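Local coordinates for protein 5-oxopent-3-ene-1,2,5-tricarboxylate decarboxylase (PDB 6IYM) that belongs to the fumarylacetoacetate hydrolase family and binds a magnesium ion through three acidic side chains, at residues A[112-124]-A[244-257]. Residues are numbered along the deposited sequence; the frame is centred on the assembly and turned at random.
Sequences ERHADLTQQLDYE and GVGHGMKPPVYLQD. Unlike the reference sequence in segment 244-257: Lys250 (reference Thr), Val253 (reference Thr). With MG (magnesium ion), chain C.
Arg113 meets Gln256 and Asp257 through a water that accepts from Arg113 NE and Asp257 N and donates to Gln256 OE1. This is one end of a contact in the fumarylacetoacetate hydrolase fold, where the loop between strands 236-238 and 260-265 lies beside the start of strand 121-131, which carries Glu124 of the metal site. Arg113 NH1 and NH2 both grip Thr118 O, which fixes the guanidinium within its own turn. Gln120 CB stands over a face of the Tyr254 ring, 3.8 Å from its centroid and 13° off the normal, a CH-pi contact. Beyond CB the extended Gln120 chain runs beside the ring toward the hydroxyl. Tyr254 OH and His247 ND1 are hydrogen-bonded at 2.6 Å. Leu121 O accepts a nearly straight bond (178°) from Leu255 N at 2.8 Å. A water from Leu121 N to Leu255 O adds a second backbone link, and both leucines pack on Val275. Asp122 carries the polar centre. Its CG is anti to the backbone N (chi1 -154°), which turns the carboxylate to the 3-10 segment 246-248. Asp122 OD2 accepts from His247 N at 2.8 Å, met from above the carboxylate plane, while Gly246 N gives OD1 a weak bond. Arg159 makes salt bridges to Asp122 OD2 and Glu124 OE1, so it ties the loop-binding acid to the metal-binding one. Tyr123 OH donates a hydrogen bond to Gly244 O, 2.6 Å away and in the carbonyl plane, and Arg206 also bonds this hydroxyl. Val245 CG2 touches Glu124 CG at 3.6 Å. Alongside Glu126 and Asp155, Glu124 OE2 binds the magnesium ion at 2.0 Å.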
ATOM      1  N   GLU A 112     -14.665 -13.425   1.120  1.00 44.23           N
ATOM      2  CA  GLU A 112     -15.412 -13.469  -0.155  1.00 42.21           C
ATOM      3  C   GLU A 112     -14.708 -14.477  -1.069  1.00 43.98           C
ATOM      4  O   GLU A 112     -13.480 -14.396  -1.198  1.00 40.64           O
ATOM      5  CB  GLU A 112     -15.516 -12.046  -0.707  1.00 46.49           C
ATOM      6  CG  GLU A 112     -16.192 -11.941  -2.052  1.00 45.19           C
ATOM      7  CD  GLU A 112     -16.503 -10.521  -2.502  1.00 51.00           C
ATOM      8  OE1 GLU A 112     -17.156 -10.388  -3.554  1.00 57.55           O
ATOM      9  OE2 GLU A 112     -16.075  -9.550  -1.826  1.00 47.71           O
ATOM     10  N   ARG A 113     -15.459 -15.417  -1.657  1.00 42.08           N
ATOM     11  CA  ARG A 113     -14.917 -16.557  -2.450  1.00 42.12           C
ATOM     12  C   ARG A 113     -14.408 -16.113  -3.835  1.00 41.11           C
ATOM     13  O   ARG A 113     -13.406 -16.726  -4.329  1.00 38.09           O
ATOM     14  CB  ARG A 113     -15.992 -17.648  -2.570  1.00 45.27           C
ATOM     15  CG  ARG A 113     -15.769 -18.656  -3.693  1.00 46.89           C
ATOM     16  CD  ARG A 113     -14.685 -19.668  -3.372  1.00 48.29           C
ATOM     17  NE  ARG A 113     -14.414 -20.555  -4.499  1.00 50.18           N
ATOM     18  CZ  ARG A 113     -13.595 -20.289  -5.498  1.00 46.56           C
ATOM     19  NH1 ARG A 113     -12.926 -19.147  -5.522  1.00 51.06           N
ATOM     20  NH2 ARG A 113     -13.429 -21.171  -6.476  1.00 49.48           N
ATOM     21  N   HIS A 114     -15.064 -15.133  -4.471  1.00 47.68           N
ATOM     22  CA  HIS A 114     -14.714 -14.579  -5.814  1.00 45.10           C
ATOM     23  C   HIS A 114     -14.559 -15.726  -6.842  1.00 46.10           C
ATOM     24  O   HIS A 114     -13.522 -15.778  -7.535  1.00 42.59           O
ATOM     25  CB  HIS A 114     -13.431 -13.711  -5.734  1.00 44.95           C
ATOM     26  CG  HIS A 114     -13.467 -12.533  -4.802  1.00 44.64           C
ATOM     27  ND1 HIS A 114     -13.893 -11.273  -5.200  1.00 39.43           N
ATOM     28  CD2 HIS A 114     -13.024 -12.390  -3.528  1.00 43.68           C
ATOM     29  CE1 HIS A 114     -13.810 -10.442  -4.177  1.00 47.43           C
ATOM     30  NE2 HIS A 114     -13.262 -11.103  -3.131  1.00 44.00           N
ATOM     31  N   ALA A 115     -15.537 -16.637  -6.975  1.00 48.09           N
ATOM     32  CA  ALA A 115     -15.418 -17.811  -7.885  1.00 49.78           C
ATOM     33  C   ALA A 115     -15.232 -17.365  -9.347  1.00 51.03           C
ATOM     34  O   ALA A 115     -14.472 -18.047 -10.087  1.00 52.46           O
ATOM     35  CB  ALA A 115     -16.598 -18.748  -7.720  1.00 52.66           C
ATOM     36  N   ASP A 116     -15.835 -16.245  -9.766  1.00 56.58           N
ATOM     37  CA  ASP A 116     -15.598 -15.658 -11.124  1.00 55.93           C
ATOM     38  C   ASP A 116     -14.114 -15.322 -11.344  1.00 58.57           C
ATOM     39  O   ASP A 116     -13.653 -15.388 -12.510  1.00 54.48           O
ATOM     40  CB  ASP A 116     -16.443 -14.405 -11.384  1.00 60.52           C
ATOM     41  CG  ASP A 116     -16.482 -13.391 -10.247  1.00 67.85           C
ATOM     42  OD1 ASP A 116     -15.796 -13.617  -9.213  1.00 70.92           O
ATOM     43  OD2 ASP A 116     -17.204 -12.377 -10.401  1.00 70.20           O
ATOM     44  N   LEU A 117     -13.357 -14.955 -10.303  1.00 49.63           N
ATOM     45  CA  LEU A 117     -11.969 -14.443 -10.518  1.00 49.02           C
ATOM     46  C   LEU A 117     -10.929 -15.523 -10.246  1.00 48.97           C
ATOM     47  O   LEU A 117      -9.848 -15.405 -10.849  1.00 51.77           O
ATOM     48  CB  LEU A 117     -11.731 -13.202  -9.647  1.00 48.07           C
ATOM     49  CG  LEU A 117     -12.819 -12.130  -9.740  1.00 53.34           C
ATOM     50  CD1 LEU A 117     -12.413 -10.849  -9.023  1.00 53.05           C
ATOM     51  CD2 LEU A 117     -13.154 -11.812 -11.192  1.00 59.07           C
ATOM     52  N   THR A 118     -11.222 -16.495  -9.363  1.00 48.24           N
ATOM     53  CA  THR A 118     -10.245 -17.507  -8.875  1.00 48.54           C
ATOM     54  C   THR A 118     -10.857 -18.912  -8.843  1.00 43.94           C
ATOM     55  O   THR A 118     -12.021 -19.030  -8.390  1.00 43.83           O
ATOM     56  CB  THR A 118      -9.795 -17.298  -7.417  1.00 47.56           C
ATOM     57  OG1 THR A 118      -9.964 -15.957  -6.970  1.00 65.37           O
ATOM     58  CG2 THR A 118      -8.353 -17.708  -7.240  1.00 46.42           C
ATOM     59  N   GLN A 119     -10.081 -19.927  -9.241  1.00 48.68           N
ATOM     60  CA  GLN A 119     -10.351 -21.349  -8.879  1.00 56.72           C
ATOM     61  C   GLN A 119      -9.122 -21.945  -8.181  1.00 55.70           C
ATOM     62  O   GLN A 119      -9.071 -23.163  -8.072  1.00 53.46           O
ATOM     63  CB  GLN A 119     -10.753 -22.177 -10.107  1.00 59.03           C
ATOM     64  CG  GLN A 119     -12.022 -21.690 -10.797  1.00 57.84           C
ATOM     65  CD  GLN A 119     -13.267 -21.850  -9.964  1.00 57.15           C
ATOM     66  OE1 GLN A 119     -14.073 -20.926  -9.822  1.00 61.39           O
ATOM     67  NE2 GLN A 119     -13.444 -23.039  -9.416  1.00 57.65           N
ATOM     68  N   GLN A 120      -8.165 -21.115  -7.737  1.00 54.26           N
ATOM     69  CA  GLN A 120      -6.999 -21.556  -6.928  1.00 44.30           C
ATOM     70  C   GLN A 120      -6.854 -20.665  -5.688  1.00 43.24           C
ATOM     71  O   GLN A 120      -5.763 -20.164  -5.437  1.00 43.98           O
ATOM     72  CB  GLN A 120      -5.759 -21.596  -7.807  1.00 46.98           C
ATOM     73  CG  GLN A 120      -5.901 -22.524  -9.018  1.00 48.49           C
ATOM     74  CD  GLN A 120      -4.561 -22.754  -9.664  1.00 51.17           C
ATOM     75  OE1 GLN A 120      -3.710 -21.866  -9.711  1.00 57.42           O
ATOM     76  NE2 GLN A 120      -4.332 -23.975 -10.104  1.00 53.87           N
ATOM     77  N   LEU A 121      -7.931 -20.474  -4.939  1.00 39.81           N
ATOM     78  CA  LEU A 121      -7.908 -19.715  -3.669  1.00 41.15           C
ATOM     79  C   LEU A 121      -7.156 -20.518  -2.596  1.00 44.66           C
ATOM     80  O   LEU A 121      -7.449 -21.739  -2.448  1.00 39.95           O
ATOM     81  CB  LEU A 121      -9.333 -19.456  -3.228  1.00 41.60           C
ATOM     82  CG  LEU A 121      -9.439 -18.563  -2.000  1.00 42.74           C
ATOM     83  CD1 LEU A 121      -8.836 -17.199  -2.294  1.00 45.97           C
ATOM     84  CD2 LEU A 121     -10.884 -18.446  -1.578  1.00 42.04           C
ATOM     85  N   ASP A 122      -6.227 -19.877  -1.880  1.00 37.35           N
ATOM     86  CA  ASP A 122      -5.310 -20.566  -0.937  1.00 38.87           C
ATOM     87  C   ASP A 122      -5.163 -19.732   0.322  1.00 42.28           C
ATOM     88  O   ASP A 122      -5.464 -18.519   0.239  1.00 43.75           O
ATOM     89  CB  ASP A 122      -3.950 -20.844  -1.587  1.00 39.66           C
ATOM     90  CG  ASP A 122      -3.180 -22.026  -1.013  1.00 42.17           C
ATOM     91  OD1 ASP A 122      -3.669 -22.641  -0.040  1.00 46.91           O
ATOM     92  OD2 ASP A 122      -2.044 -22.270  -1.489  1.00 44.88           O
ATOM     93  N   TYR A 123      -4.731 -20.388   1.416  1.00 36.99           N
ATOM     94  CA  TYR A 123      -4.462 -19.811   2.750  1.00 37.04           C
ATOM     95  C   TYR A 123      -2.940 -19.628   2.937  1.00 38.69           C
ATOM     96  O   TYR A 123      -2.100 -20.311   2.288  1.00 40.00           O
ATOM     97  CB  TYR A 123      -5.036 -20.701   3.859  1.00 37.13           C
ATOM     98  CG  TYR A 123      -4.586 -22.138   3.753  1.00 39.02           C
ATOM     99  CD1 TYR A 123      -3.418 -22.579   4.340  1.00 40.88           C
ATOM    100  CD2 TYR A 123      -5.283 -23.039   2.967  1.00 42.31           C
ATOM    101  CE1 TYR A 123      -2.987 -23.889   4.197  1.00 39.67           C
ATOM    102  CE2 TYR A 123      -4.861 -24.349   2.802  1.00 40.83           C
ATOM    103  CZ  TYR A 123      -3.696 -24.773   3.407  1.00 39.87           C
ATOM    104  OH  TYR A 123      -3.263 -26.057   3.205  1.00 46.04           O
ATOM    105  N   GLU A 124      -2.572 -18.760   3.874  1.00 39.45           N
ATOM    106  CA  GLU A 124      -1.181 -18.643   4.410  1.00 40.71           C
ATOM    107  C   GLU A 124      -1.276 -18.037   5.810  1.00 36.99           C
ATOM    108  O   GLU A 124      -1.600 -16.849   5.913  1.00 40.61           O
ATOM    109  CB  GLU A 124      -0.283 -17.737   3.558  1.00 39.54           C
ATOM    110  CG  GLU A 124       0.073 -18.283   2.186  1.00 43.81           C
ATOM    111  CD  GLU A 124       1.168 -17.539   1.415  1.00 46.40           C
ATOM    112  OE1 GLU A 124       1.507 -18.004   0.322  1.00 50.29           O
ATOM    113  OE2 GLU A 124       1.632 -16.468   1.876  1.00 44.59           O
ATOM    114  N   GLY A 244       2.868 -26.162   3.945  1.00 37.63           N
ATOM    115  CA  GLY A 244       1.535 -26.791   4.062  1.00 42.23           C
ATOM    116  C   GLY A 244       0.442 -26.046   3.324  1.00 43.52           C
ATOM    117  O   GLY A 244      -0.750 -26.428   3.430  1.00 37.89           O
ATOM    118  N   VAL A 245       0.836 -25.006   2.604  1.00 41.65           N
ATOM    119  CA  VAL A 245      -0.030 -24.181   1.713  1.00 45.21           C
ATOM    120  C   VAL A 245      -0.768 -25.094   0.717  1.00 43.58           C
ATOM    121  O   VAL A 245      -0.169 -26.059   0.219  1.00 41.86           O
ATOM    122  CB  VAL A 245       0.891 -23.118   1.074  1.00 51.83           C
ATOM    123  CG1 VAL A 245       0.715 -22.938  -0.418  1.00 56.25           C
ATOM    124  CG2 VAL A 245       0.790 -21.805   1.829  1.00 51.28           C
ATOM    125  N   GLY A 246      -2.053 -24.835   0.463  1.00 40.76           N
ATOM    126  CA  GLY A 246      -2.884 -25.703  -0.391  1.00 46.13           C
ATOM    127  C   GLY A 246      -2.214 -25.967  -1.737  1.00 52.71           C
ATOM    128  O   GLY A 246      -2.299 -27.100  -2.251  1.00 43.24           O
ATOM    129  N   HIS A 247      -1.568 -24.944  -2.290  1.00 51.45           N
ATOM    130  CA  HIS A 247      -0.868 -24.979  -3.601  1.00 56.02           C
ATOM    131  C   HIS A 247       0.303 -25.972  -3.577  1.00 59.07           C
ATOM    132  O   HIS A 247       0.665 -26.462  -4.652  1.00 54.47           O
ATOM    133  CB  HIS A 247      -0.366 -23.580  -3.950  1.00 60.29           C
ATOM    134  CG  HIS A 247       0.008 -23.399  -5.379  1.00 64.55           C
ATOM    135  ND1 HIS A 247      -0.899 -23.602  -6.404  1.00 67.43           N
ATOM    136  CD2 HIS A 247       1.160 -22.988  -5.949  1.00 64.89           C
ATOM    137  CE1 HIS A 247      -0.310 -23.347  -7.551  1.00 72.51           C
ATOM    138  NE2 HIS A 247       0.953 -22.970  -7.300  1.00 70.37           N
ATOM    139  N   GLY A 248       0.895 -26.240  -2.407  1.00 55.81           N
ATOM    140  CA  GLY A 248       2.160 -26.995  -2.301  1.00 51.92           C
ATOM    141  C   GLY A 248       1.901 -28.455  -1.988  1.00 54.13           C
ATOM    142  O   GLY A 248       2.879 -29.210  -1.830  1.00 49.53           O
ATOM    143  N   MET A 249       0.626 -28.829  -1.885  1.00 50.21           N
ATOM    144  CA  MET A 249       0.201 -30.173  -1.425  1.00 51.91           C
ATOM    145  C   MET A 249       0.185 -31.075  -2.656  1.00 54.46           C
ATOM    146  O   MET A 249       0.082 -30.539  -3.765  1.00 55.17           O
ATOM    147  CB  MET A 249      -1.171 -30.108  -0.740  1.00 48.45           C
ATOM    148  CG  MET A 249      -1.100 -29.585   0.695  1.00 48.92           C
ATOM    149  SD  MET A 249      -2.712 -29.354   1.506  1.00 53.34           S
ATOM    150  CE  MET A 249      -3.247 -31.067   1.649  1.00 56.08           C
ATOM    151  N   LYS A 250       0.352 -32.383  -2.473  1.00 64.51           N
ATOM    152  CA  LYS A 250       0.407 -33.374  -3.583  1.00 60.02           C
ATOM    153  C   LYS A 250      -0.764 -34.336  -3.405  1.00 55.99           C
ATOM    154  O   LYS A 250      -0.700 -35.213  -2.553  1.00 60.29           O
ATOM    155  CB  LYS A 250       1.782 -34.050  -3.568  1.00 67.46           C
ATOM    156  CG  LYS A 250       2.949 -33.155  -3.982  1.00 69.87           C
ATOM    157  CD  LYS A 250       4.223 -33.413  -3.206  1.00 73.71           C
ATOM    158  CE  LYS A 250       5.481 -33.034  -3.956  1.00 76.65           C
ATOM    159  NZ  LYS A 250       5.521 -31.594  -4.308  1.00 77.03           N
ATOM    160  N   PRO A 251      -1.900 -34.187  -4.125  1.00 56.42           N
ATOM    161  CA  PRO A 251      -2.106 -33.132  -5.118  1.00 56.72           C
ATOM    162  C   PRO A 251      -2.516 -31.795  -4.493  1.00 55.02           C
ATOM    163  O   PRO A 251      -2.816 -31.733  -3.302  1.00 53.00           O
ATOM    164  CB  PRO A 251      -3.256 -33.704  -5.958  1.00 55.43           C
ATOM    165  CG  PRO A 251      -4.098 -34.412  -4.926  1.00 54.85           C
ATOM    166  CD  PRO A 251      -3.080 -35.053  -4.001  1.00 57.31           C
ATOM    167  N   PRO A 252      -2.525 -30.693  -5.276  1.00 53.09           N
ATOM    168  CA  PRO A 252      -2.876 -29.369  -4.749  1.00 52.51           C
ATOM    169  C   PRO A 252      -4.352 -29.269  -4.322  1.00 53.54           C
ATOM    170  O   PRO A 252      -5.213 -29.804  -4.962  1.00 47.77           O
ATOM    171  CB  PRO A 252      -2.586 -28.422  -5.930  1.00 57.93           C
ATOM    172  CG  PRO A 252      -1.650 -29.216  -6.859  1.00 54.05           C
ATOM    173  CD  PRO A 252      -2.112 -30.651  -6.695  1.00 55.16           C
ATOM    174  N   VAL A 253      -4.635 -28.590  -3.218  1.00 49.12           N
ATOM    175  CA  VAL A 253      -6.036 -28.427  -2.731  1.00 49.76           C
ATOM    176  C   VAL A 253      -6.268 -26.924  -2.557  1.00 46.86           C
ATOM    177  O   VAL A 253      -5.357 -26.221  -2.072  1.00 43.72           O
ATOM    178  CB  VAL A 253      -6.313 -29.255  -1.455  1.00 56.65           C
ATOM    179  CG1 VAL A 253      -5.408 -28.868  -0.300  1.00 59.94           C
ATOM    180  CG2 VAL A 253      -7.771 -29.205  -1.030  1.00 59.32           C
ATOM    181  N   TYR A 254      -7.394 -26.462  -3.071  1.00 40.29           N
ATOM    182  CA  TYR A 254      -7.812 -25.045  -3.117  1.00 44.56           C
ATOM    183  C   TYR A 254      -9.100 -24.926  -2.310  1.00 48.29           C
ATOM    184  O   TYR A 254      -9.872 -25.932  -2.205  1.00 43.66           O
ATOM    185  CB  TYR A 254      -7.924 -24.579  -4.568  1.00 42.54           C
ATOM    186  CG  TYR A 254      -6.609 -24.706  -5.276  1.00 44.29           C
ATOM    187  CD1 TYR A 254      -5.508 -23.990  -4.833  1.00 45.78           C
ATOM    188  CD2 TYR A 254      -6.432 -25.600  -6.322  1.00 46.19           C
ATOM    189  CE1 TYR A 254      -4.274 -24.124  -5.437  1.00 46.53           C
ATOM    190  CE2 TYR A 254      -5.200 -25.742  -6.939  1.00 46.58           C
ATOM    191  CZ  TYR A 254      -4.115 -25.014  -6.488  1.00 50.75           C
ATOM    192  OH  TYR A 254      -2.890 -25.151  -7.076  1.00 52.43           O
ATOM    193  N   LEU A 255      -9.286 -23.738  -1.749  1.00 41.28           N
ATOM    194  CA  LEU A 255     -10.381 -23.385  -0.821  1.00 41.78           C
ATOM    195  C   LEU A 255     -11.669 -23.250  -1.626  1.00 44.51           C
ATOM    196  O   LEU A 255     -11.628 -22.742  -2.754  1.00 51.98           O
ATOM    197  CB  LEU A 255     -10.049 -22.065  -0.112  1.00 39.87           C
ATOM    198  CG  LEU A 255      -8.943 -22.159   0.942  1.00 42.86           C
ATOM    199  CD1 LEU A 255      -8.425 -20.781   1.369  1.00 40.66           C
ATOM    200  CD2 LEU A 255      -9.432 -22.948   2.132  1.00 42.25           C
ATOM    201  N   GLN A 256     -12.771 -23.698  -1.043  1.00 45.14           N
ATOM    202  CA  GLN A 256     -14.099 -23.686  -1.692  1.00 47.40           C
ATOM    203  C   GLN A 256     -15.052 -22.981  -0.738  1.00 41.02           C
ATOM    204  O   GLN A 256     -14.728 -22.875   0.475  1.00 44.08           O
ATOM    205  CB  GLN A 256     -14.554 -25.116  -2.029  1.00 50.17           C
ATOM    206  CG  GLN A 256     -13.595 -25.907  -2.914  1.00 56.23           C
ATOM    207  CD  GLN A 256     -13.234 -25.219  -4.213  1.00 58.30           C
ATOM    208  OE1 GLN A 256     -13.986 -24.414  -4.769  1.00 68.20           O
ATOM    209  NE2 GLN A 256     -12.052 -25.529  -4.714  1.00 58.34           N
ATOM    210  N   ASP A 257     -16.197 -22.554  -1.261  1.00 45.75           N
ATOM    211  CA  ASP A 257     -17.341 -22.027  -0.481  1.00 46.69           C
ATOM    212  C   ASP A 257     -17.633 -23.009   0.655  1.00 49.65           C
ATOM    213  O   ASP A 257     -17.729 -24.211   0.359  1.00 54.05           O
ATOM    214  CB  ASP A 257     -18.560 -21.854  -1.388  1.00 54.21           C
ATOM    215  CG  ASP A 257     -19.808 -21.437  -0.644  1.00 54.90           C
ATOM    216  OD1 ASP A 257     -19.787 -20.368   0.007  1.00 51.90           O
ATOM    217  OD2 ASP A 257     -20.782 -22.204  -0.693  1.00 67.25           O
TER
HETATM  218 MG    MG C 301       2.438 -14.747   2.543  1.00 47.35          MG
HETATM  219  O   HOH W   1     -16.423 -22.345  -4.314  1.00 43.30           O
HETATM  220  O   HOH W   2     -10.337 -22.170  -5.247  1.00 46.45           O
HETATM  221  O   HOH W   3      -6.083 -24.095  -0.321  1.00 46.79           O